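OBG-type G domain-containing protein (Pyrococcus horikoshii, PDB 2E87) is of unknown cellular function but binds GDP and is probably a GTP-binding protein of the Obg/NOG1 type. Local coordinates at residues A[44-49]-A[127-132]. Sequence-based numbering, arbitrary orientation.
Sequences LREELR and ELRRQF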
ATOM      1  N   LEU A  44      44.570  15.745 -10.708  1.00 53.04           N
ATOM      2  CA  LEU A  44      43.353  15.748 -11.517  1.00 50.64           C
ATOM      3  C   LEU A  44      42.722  14.366 -11.530  1.00 48.09           C
ATOM      4  O   LEU A  44      41.541  14.218 -11.819  1.00 52.68           O
ATOM      5  CB  LEU A  44      43.644  16.156 -12.963  1.00 49.31           C
ATOM      6  CG  LEU A  44      44.274  17.526 -13.223  1.00 54.49           C
ATOM      7  CD1 LEU A  44      44.463  17.712 -14.722  1.00 55.01           C
ATOM      8  CD2 LEU A  44      43.386  18.619 -12.656  1.00 57.72           C
ATOM      9  N   ARG A  45      43.517  13.347 -11.248  1.00 44.54           N
ATOM     10  CA  ARG A  45      42.996  11.993 -11.231  1.00 48.49           C
ATOM     11  C   ARG A  45      42.250  11.781  -9.928  1.00 42.06           C
ATOM     12  O   ARG A  45      41.149  11.233  -9.915  1.00 40.93           O
ATOM     13  CB  ARG A  45      44.125  10.952 -11.344  1.00 47.33           C
ATOM     14  CG  ARG A  45      44.457  10.550 -12.761  1.00 57.23           C
ATOM     15  CD  ARG A  45      45.088   9.167 -12.839  1.00 61.46           C
ATOM     16  NE  ARG A  45      45.475   8.845 -14.211  1.00 65.18           N
ATOM     17  CZ  ARG A  45      46.622   9.223 -14.770  1.00 69.90           C
ATOM     18  NH1 ARG A  45      47.502   9.927 -14.069  1.00 69.36           N
ATOM     19  NH2 ARG A  45      46.881   8.912 -16.033  1.00 69.30           N
ATOM     20  N   GLU A  46      42.876  12.217  -8.838  1.00 37.90           N
ATOM     21  CA  GLU A  46      42.305  12.086  -7.514  1.00 41.83           C
ATOM     22  C   GLU A  46      40.998  12.865  -7.445  1.00 43.46           C
ATOM     23  O   GLU A  46      40.036  12.413  -6.829  1.00 43.49           O
ATOM     24  CB  GLU A  46      43.312  12.578  -6.483  1.00 43.08           C
ATOM     25  CG  GLU A  46      44.596  11.762  -6.498  1.00 44.03           C
ATOM     26  CD  GLU A  46      44.407  10.344  -5.978  1.00 43.85           C
ATOM     27  OE1 GLU A  46      43.316   9.778  -6.152  1.00 40.00           O
ATOM     28  OE2 GLU A  46      45.361   9.781  -5.409  1.00 48.57           O
ATOM     29  N   GLU A  47      40.964  14.025  -8.093  1.00 43.37           N
ATOM     30  CA  GLU A  47      39.749  14.834  -8.141  1.00 43.98           C
ATOM     31  C   GLU A  47      38.675  14.066  -8.905  1.00 46.35           C
ATOM     32  O   GLU A  47      37.506  14.056  -8.508  1.00 48.28           O
ATOM     33  CB  GLU A  47      39.999  16.159  -8.860  1.00 39.36           C
ATOM     34  CG  GLU A  47      40.645  17.209  -8.004  1.00 46.00           C
ATOM     35  CD  GLU A  47      41.063  18.430  -8.802  1.00 50.52           C
ATOM     36  OE1 GLU A  47      40.223  18.986  -9.552  1.00 50.08           O
ATOM     37  OE2 GLU A  47      42.234  18.831  -8.667  1.00 48.89           O
ATOM     38  N   LEU A  48      39.075  13.427 -10.002  1.00 38.65           N
ATOM     39  CA  LEU A  48      38.132  12.668 -10.803  1.00 40.09           C
ATOM     40  C   LEU A  48      37.575  11.529  -9.967  1.00 39.57           C
ATOM     41  O   LEU A  48      36.383  11.261 -10.003  1.00 40.43           O
ATOM     42  CB  LEU A  48      38.803  12.110 -12.062  1.00 35.89           C
ATOM     43  CG  LEU A  48      37.931  11.182 -12.917  1.00 35.85           C
ATOM     44  CD1 LEU A  48      36.695  11.916 -13.449  1.00 35.36           C
ATOM     45  CD2 LEU A  48      38.755  10.652 -14.061  1.00 39.79           C
ATOM     46  N   ARG A  49      38.439  10.856  -9.212  1.00 36.98           N
ATOM     47  CA  ARG A  49      37.990   9.753  -8.380  1.00 33.02           C
ATOM     48  C   ARG A  49      36.976  10.241  -7.357  1.00 38.31           C
ATOM     49  O   ARG A  49      35.917   9.630  -7.185  1.00 33.33           O
ATOM     50  CB  ARG A  49      39.155   9.109  -7.641  1.00 36.68           C
ATOM     51  CG  ARG A  49      40.090   8.296  -8.494  1.00 35.23           C
ATOM     52  CD  ARG A  49      40.977   7.433  -7.599  1.00 40.28           C
ATOM     53  NE  ARG A  49      41.844   6.540  -8.365  1.00 37.26           N
ATOM     54  CZ  ARG A  49      42.954   6.927  -8.980  1.00 39.09           C
ATOM     55  NH1 ARG A  49      43.341   8.191  -8.911  1.00 36.17           N
ATOM     56  NH2 ARG A  49      43.662   6.054  -9.686  1.00 36.11           N
ATOM     57  N   GLU A 127      46.538  11.369   0.478  1.00 41.90           N
ATOM     58  CA  GLU A 127      45.871  11.194   1.765  1.00 43.79           C
ATOM     59  C   GLU A 127      44.446  11.728   1.773  1.00 39.15           C
ATOM     60  O   GLU A 127      43.561  11.150   2.413  1.00 40.23           O
ATOM     61  CB  GLU A 127      46.694  11.855   2.883  1.00 51.01           C
ATOM     62  CG  GLU A 127      47.993  11.102   3.211  1.00 68.52           C
ATOM     63  CD  GLU A 127      48.962  11.890   4.099  1.00 73.57           C
ATOM     64  OE1 GLU A 127      49.821  11.251   4.750  1.00 73.41           O
ATOM     65  OE2 GLU A 127      48.881  13.142   4.138  1.00 76.07           O
ATOM     66  N   LEU A 128      44.222  12.823   1.057  1.00 37.55           N
ATOM     67  CA  LEU A 128      42.899  13.411   0.982  1.00 37.34           C
ATOM     68  C   LEU A 128      41.913  12.508   0.224  1.00 39.84           C
ATOM     69  O   LEU A 128      40.771  12.358   0.654  1.00 41.60           O
ATOM     70  CB  LEU A 128      42.974  14.815   0.360  1.00 43.91           C
ATOM     71  CG  LEU A 128      43.651  15.918   1.203  1.00 45.34           C
ATOM     72  CD1 LEU A 128      43.871  17.183   0.369  1.00 40.97           C
ATOM     73  CD2 LEU A 128      42.796  16.234   2.412  1.00 41.49           C
ATOM     74  N   ARG A 129      42.326  11.902  -0.888  1.00 37.38           N
ATOM     75  CA  ARG A 129      41.405  11.006  -1.597  1.00 36.66           C
ATOM     76  C   ARG A 129      41.098   9.828  -0.667  1.00 35.04           C
ATOM     77  O   ARG A 129      39.955   9.375  -0.552  1.00 30.32           O
ATOM     78  CB  ARG A 129      42.013  10.418  -2.882  1.00 36.80           C
ATOM     79  CG  ARG A 129      41.502   8.980  -3.117  1.00 40.26           C
ATOM     80  CD  ARG A 129      42.140   8.215  -4.255  1.00 47.03           C
ATOM     81  NE  ARG A 129      43.596   8.148  -4.173  1.00 42.74           N
ATOM     82  CZ  ARG A 129      44.283   7.493  -3.244  1.00 46.22           C
ATOM     83  NH1 ARG A 129      43.664   6.817  -2.278  1.00 36.49           N
ATOM     84  NH2 ARG A 129      45.609   7.529  -3.285  1.00 38.74           N
ATOM     85  N   ARG A 130      42.150   9.318  -0.033  1.00 32.85           N
ATOM     86  CA  ARG A 130      42.017   8.192   0.863  1.00 36.68           C
ATOM     87  C   ARG A 130      41.032   8.516   1.989  1.00 40.87           C
ATOM     88  O   ARG A 130      40.210   7.677   2.363  1.00 43.84           O
ATOM     89  CB  ARG A 130      43.384   7.822   1.421  1.00 32.99           C
ATOM     90  CG  ARG A 130      43.480   6.396   1.922  1.00 39.67           C
ATOM     91  CD  ARG A 130      44.878   6.113   2.459  1.00 54.29           C
ATOM     92  NE  ARG A 130      45.903   6.285   1.429  1.00 61.96           N
ATOM     93  CZ  ARG A 130      47.032   6.973   1.591  1.00 65.33           C
ATOM     94  NH1 ARG A 130      47.299   7.568   2.749  1.00 71.25           N
ATOM     95  NH2 ARG A 130      47.894   7.076   0.590  1.00 65.72           N
ATOM     96  N   GLN A 131      41.092   9.738   2.508  1.00 41.38           N
ATOM     97  CA  GLN A 131      40.182  10.129   3.578  1.00 40.85           C
ATOM     98  C   GLN A 131      38.745  10.170   3.098  1.00 37.32           C
ATOM     99  O   GLN A 131      37.844   9.717   3.795  1.00 34.09           O
ATOM    100  CB  GLN A 131      40.542  11.505   4.139  1.00 46.16           C
ATOM    101  CG  GLN A 131      41.808  11.551   4.962  1.00 58.60           C
ATOM    102  CD  GLN A 131      41.969  12.888   5.654  1.00 69.16           C
ATOM    103  OE1 GLN A 131      41.126  13.276   6.471  1.00 71.83           O
ATOM    104  NE2 GLN A 131      43.046  13.606   5.327  1.00 66.30           N
ATOM    105  N   PHE A 132      38.537  10.734   1.912  1.00 31.62           N
ATOM    106  CA  PHE A 132      37.200  10.845   1.342  1.00 34.11           C
ATOM    107  C   PHE A 132      36.601   9.439   1.192  1.00 35.27           C
ATOM    108  O   PHE A 132      35.489   9.181   1.657  1.00 30.98           O
ATOM    109  CB  PHE A 132      37.261  11.570  -0.008  1.00 29.57           C
ATOM    110  CG  PHE A 132      35.949  11.645  -0.711  1.00 32.78           C
ATOM    111  CD1 PHE A 132      34.977  12.555  -0.304  1.00 36.38           C
ATOM    112  CD2 PHE A 132      35.666  10.781  -1.769  1.00 30.14           C
ATOM    113  CE1 PHE A 132      33.729  12.607  -0.946  1.00 36.18           C
ATOM    114  CE2 PHE A 132      34.437  10.819  -2.414  1.00 30.48           C
ATOM    115  CZ  PHE A 132      33.455  11.739  -2.002  1.00 31.84           C
TER
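Glu46 and Arg129 bind two helices of the N-terminal bundle together through a salt bridge, at a point where their CA atoms approach to 6.1 Å. The buried Glu46 chain bends at its second torsion and presents its carboxylate to the guanidinium edge that carries NE and NH2. The Arg129 chain folds about its CG-CD bond (chi3 55°), which brings NE round to the acid. Arg129 NE bonds to Glu46 OE2 at 2.7 Å with an N-H...O angle of 153°, meeting the oxygen on its syn side but somewhat out of the carboxylate plane. Arg129 NH2 adds a weak bond to the same OE2 at 3.1 Å. One oxygen, OE2, receives both NE and NH2, and the planes are turned 37° apart, so this is not the coplanar pairing of two oxygens with two N-H groups. Glu46 OE1 also lies by NE, but its modelled position is doubtful.

Toward Arg49, which is partly exposed, this tight grip gives way to a looser contact. Arg49 meets Arg129 through aliphatic carbon, CD to CD at 3.6 Å. Its NH1 makes a weak bond to Glu46 OE1, one turn back on the same helix, with that oxygen's placement uncertain. Arginine suits both places: its methylenes pack while its charge serves the acid, and the two arginines gather round one carboxylate, whose negative charge probably favours having both close by. A leucine in place of Arg129 would probably leave the buried Glu46 carboxylate without its charged partner across the helices.

Apolar packing flanks the charged network: Glu46 also touches Ile125, Arg49 lies on Tyr133, and Phe132 reaches Val50 and Val53 farther along helix 38-67. Helix 122-142 is thus joined to helix 38-67, while Leu128 and Gln131 pack it against helix 88-117, in the all-helical region far from the GDP site.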